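Magnetosome protein MamA (Magnetospirillum gryphiswaldense, PDB 3AS8) is a magnetosome-associated tetratricopeptide-repeat protein that recognises copies of itself to assemble into complexes and probably serves as a scaffold for protein-protein interactions. Local coordinates at residues A149-Y154 against P165-A170. Sequence-based numbering, arbitrary orientation.
Sequences AIAYSY and PHFKKA
Ala151 and His166 face each other with CA atoms 5.2 Å apart, where the helices of 149-154 and 165-170 run antiparallel at 158° and their axes close to 8.2 Å. This is the helix-turn-helix hairpin of a tetratricopeptide repeat. Helix 144-156 packs here on the first half of helix 160-183, at the C-terminal end of the chain. The small Ala151 side chain is consistent with so close an approach. Its CB sits over the centre of one Phe167 ring face, 3.4 Å from the centroid, in a CH-pi contact almost along the ring normal (3° off). The same methyl also touches His166 CB at 3.8 Å. Ile150 makes a second CH-pi contact. Its CG2 lies anti to the backbone N and is thereby set over one face of the His166 ring, 3.6 Å from its centroid. The Tyr154 and His166 rings are nearly parallel, with planes at 23°, but are slid apart and barely overlap. His166 ND1 is hydrogen-bonded to His147 ND1, one helical turn before Ala151. With alanine at His166, Ile150 CG2 is likely to lose the ring it packs on, and His147 ND1 its partner. Ile150 and Ser153 also pack on Phe133 of helix 126-139, which ties helix 144-156 to the helix before it. At the polar end of the contact, one water lies in the plane of the imidazole at its edge and bridges His166 NE2 and Tyr154 OH, 3.0 Å from each.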
loop_
_atom_site.group_PDB
_atom_site.type_symbol
_atom_site.label_atom_id
_atom_site.label_comp_id
_atom_site.label_asym_id
_atom_site.label_seq_id
_atom_site.Cartn_x
_atom_site.Cartn_y
_atom_site.Cartn_z
ATOM N N ALA A 149 -14.189 -0.910 -10.794
ATOM C CA ALA A 149 -13.489 0.345 -10.567
ATOM C C ALA A 149 -13.382 1.095 -11.923
ATOM O O ALA A 149 -13.576 2.306 -11.994
ATOM C CB ALA A 149 -12.058 0.101 -9.928
ATOM N N ILE A 150 -13.123 0.378 -12.992
ATOM C CA ILE A 150 -12.961 1.027 -14.305
ATOM C C ILE A 150 -14.321 1.575 -14.770
ATOM O O ILE A 150 -14.409 2.697 -15.276
ATOM C CB ILE A 150 -12.460 0.045 -15.399
ATOM C CG1 ILE A 150 -10.988 -0.252 -15.279
ATOM C CG2 ILE A 150 -12.662 0.659 -16.851
ATOM C CD1 ILE A 150 -10.666 -1.642 -16.066
ATOM N N ALA A 151 -15.385 0.783 -14.572
ATOM C CA ALA A 151 -16.780 1.229 -14.885
ATOM C C ALA A 151 -17.125 2.517 -14.191
ATOM O O ALA A 151 -17.643 3.464 -14.780
ATOM C CB ALA A 151 -17.789 0.144 -14.453
ATOM N N TYR A 152 -16.844 2.577 -12.897
ATOM C CA TYR A 152 -17.138 3.778 -12.105
ATOM C C TYR A 152 -16.330 5.000 -12.578
ATOM O O TYR A 152 -16.841 6.083 -12.605
ATOM C CB TYR A 152 -16.970 3.497 -10.586
ATOM C CG TYR A 152 -17.538 4.605 -9.697
ATOM C CD1 TYR A 152 -18.758 5.220 -10.024
ATOM C CD2 TYR A 152 -16.860 5.054 -8.520
ATOM C CE1 TYR A 152 -19.290 6.226 -9.261
ATOM C CE2 TYR A 152 -17.413 6.082 -7.718
ATOM C CZ TYR A 152 -18.629 6.651 -8.112
ATOM O OH TYR A 152 -19.218 7.666 -7.416
ATOM N N SER A 153 -15.078 4.825 -12.975
ATOM C CA SER A 153 -14.281 5.960 -13.395
ATOM C C SER A 153 -14.897 6.504 -14.723
ATOM O O SER A 153 -15.044 7.691 -14.916
ATOM C CB SER A 153 -12.848 5.527 -13.589
ATOM O OG SER A 153 -12.130 5.160 -12.402
ATOM N N TYR A 154 -15.272 5.602 -15.625
ATOM C CA TYR A 154 -15.900 6.016 -16.847
ATOM C C TYR A 154 -17.198 6.772 -16.537
ATOM O O TYR A 154 -17.445 7.840 -17.102
ATOM C CB TYR A 154 -16.129 4.856 -17.774
ATOM C CG TYR A 154 -14.987 4.441 -18.707
ATOM C CD1 TYR A 154 -14.428 5.322 -19.646
ATOM C CD2 TYR A 154 -14.569 3.130 -18.733
ATOM C CE1 TYR A 154 -13.397 4.899 -20.525
ATOM C CE2 TYR A 154 -13.587 2.705 -19.574
ATOM C CZ TYR A 154 -12.988 3.591 -20.473
ATOM O OH TYR A 154 -12.025 3.055 -21.256
ATOM N N PRO A 165 -20.215 -2.226 -20.455
ATOM C CA PRO A 165 -19.532 -3.511 -20.627
ATOM C C PRO A 165 -18.646 -3.895 -19.438
ATOM O O PRO A 165 -18.515 -5.067 -19.126
ATOM C CB PRO A 165 -18.644 -3.335 -21.902
ATOM C CG PRO A 165 -18.835 -1.984 -22.351
ATOM C CD PRO A 165 -19.910 -1.272 -21.526
ATOM N N HIS A 166 -18.022 -2.902 -18.787
ATOM C CA HIS A 166 -17.254 -3.158 -17.567
ATOM C C HIS A 166 -18.108 -3.599 -16.361
ATOM O O HIS A 166 -17.742 -4.496 -15.609
ATOM C CB HIS A 166 -16.367 -1.980 -17.277
ATOM C CG HIS A 166 -15.233 -1.842 -18.270
ATOM N ND1 HIS A 166 -14.154 -2.700 -18.300
ATOM C CD2 HIS A 166 -14.989 -0.905 -19.217
ATOM C CE1 HIS A 166 -13.305 -2.307 -19.239
ATOM N NE2 HIS A 166 -13.793 -1.218 -19.817
ATOM N N PHE A 167 -19.250 -2.968 -16.158
ATOM C CA PHE A 167 -20.167 -3.447 -15.133
ATOM C C PHE A 167 -20.591 -4.880 -15.391
ATOM O O PHE A 167 -20.729 -5.646 -14.453
ATOM C CB PHE A 167 -21.411 -2.533 -15.038
ATOM C CG PHE A 167 -21.169 -1.227 -14.271
ATOM C CD1 PHE A 167 -20.911 -1.239 -12.907
ATOM C CD2 PHE A 167 -21.353 0.013 -14.892
ATOM C CE1 PHE A 167 -20.692 -0.060 -12.204
ATOM C CE2 PHE A 167 -21.216 1.200 -14.176
ATOM C CZ PHE A 167 -20.832 1.184 -12.838
ATOM N N LYS A 168 -20.888 -5.211 -16.644
ATOM C CA LYS A 168 -21.386 -6.539 -16.943
ATOM C C LYS A 168 -20.274 -7.563 -16.695
ATOM O O LYS A 168 -20.482 -8.649 -16.142
ATOM C CB LYS A 168 -21.834 -6.579 -18.403
ATOM C CG LYS A 168 -23.204 -5.852 -18.665
ATOM C CD LYS A 168 -23.626 -6.088 -20.124
ATOM C CE LYS A 168 -25.061 -5.680 -20.400
ATOM N NZ LYS A 168 -25.328 -5.579 -21.847
ATOM N N LYS A 169 -19.047 -7.226 -17.117
ATOM C CA LYS A 169 -17.954 -8.134 -16.911
ATOM C C LYS A 169 -17.636 -8.375 -15.435
ATOM O O LYS A 169 -17.340 -9.527 -15.015
ATOM C CB LYS A 169 -16.703 -7.584 -17.626
ATOM C CG LYS A 169 -15.567 -8.521 -17.621
ATOM C CD LYS A 169 -15.886 -9.781 -18.386
ATOM C CE LYS A 169 -14.650 -10.501 -18.696
ATOM N NZ LYS A 169 -14.966 -11.900 -19.077
ATOM N N ALA A 170 -17.609 -7.299 -14.653
ATOM C CA ALA A 170 -17.471 -7.396 -13.192
ATOM C C ALA A 170 -18.514 -8.341 -12.589
ATOM O O ALA A 170 -18.165 -9.174 -11.736
ATOM C CB ALA A 170 -17.574 -6.026 -12.542
HETATM O O HOH W 1 -12.420 0.227 -22.040
#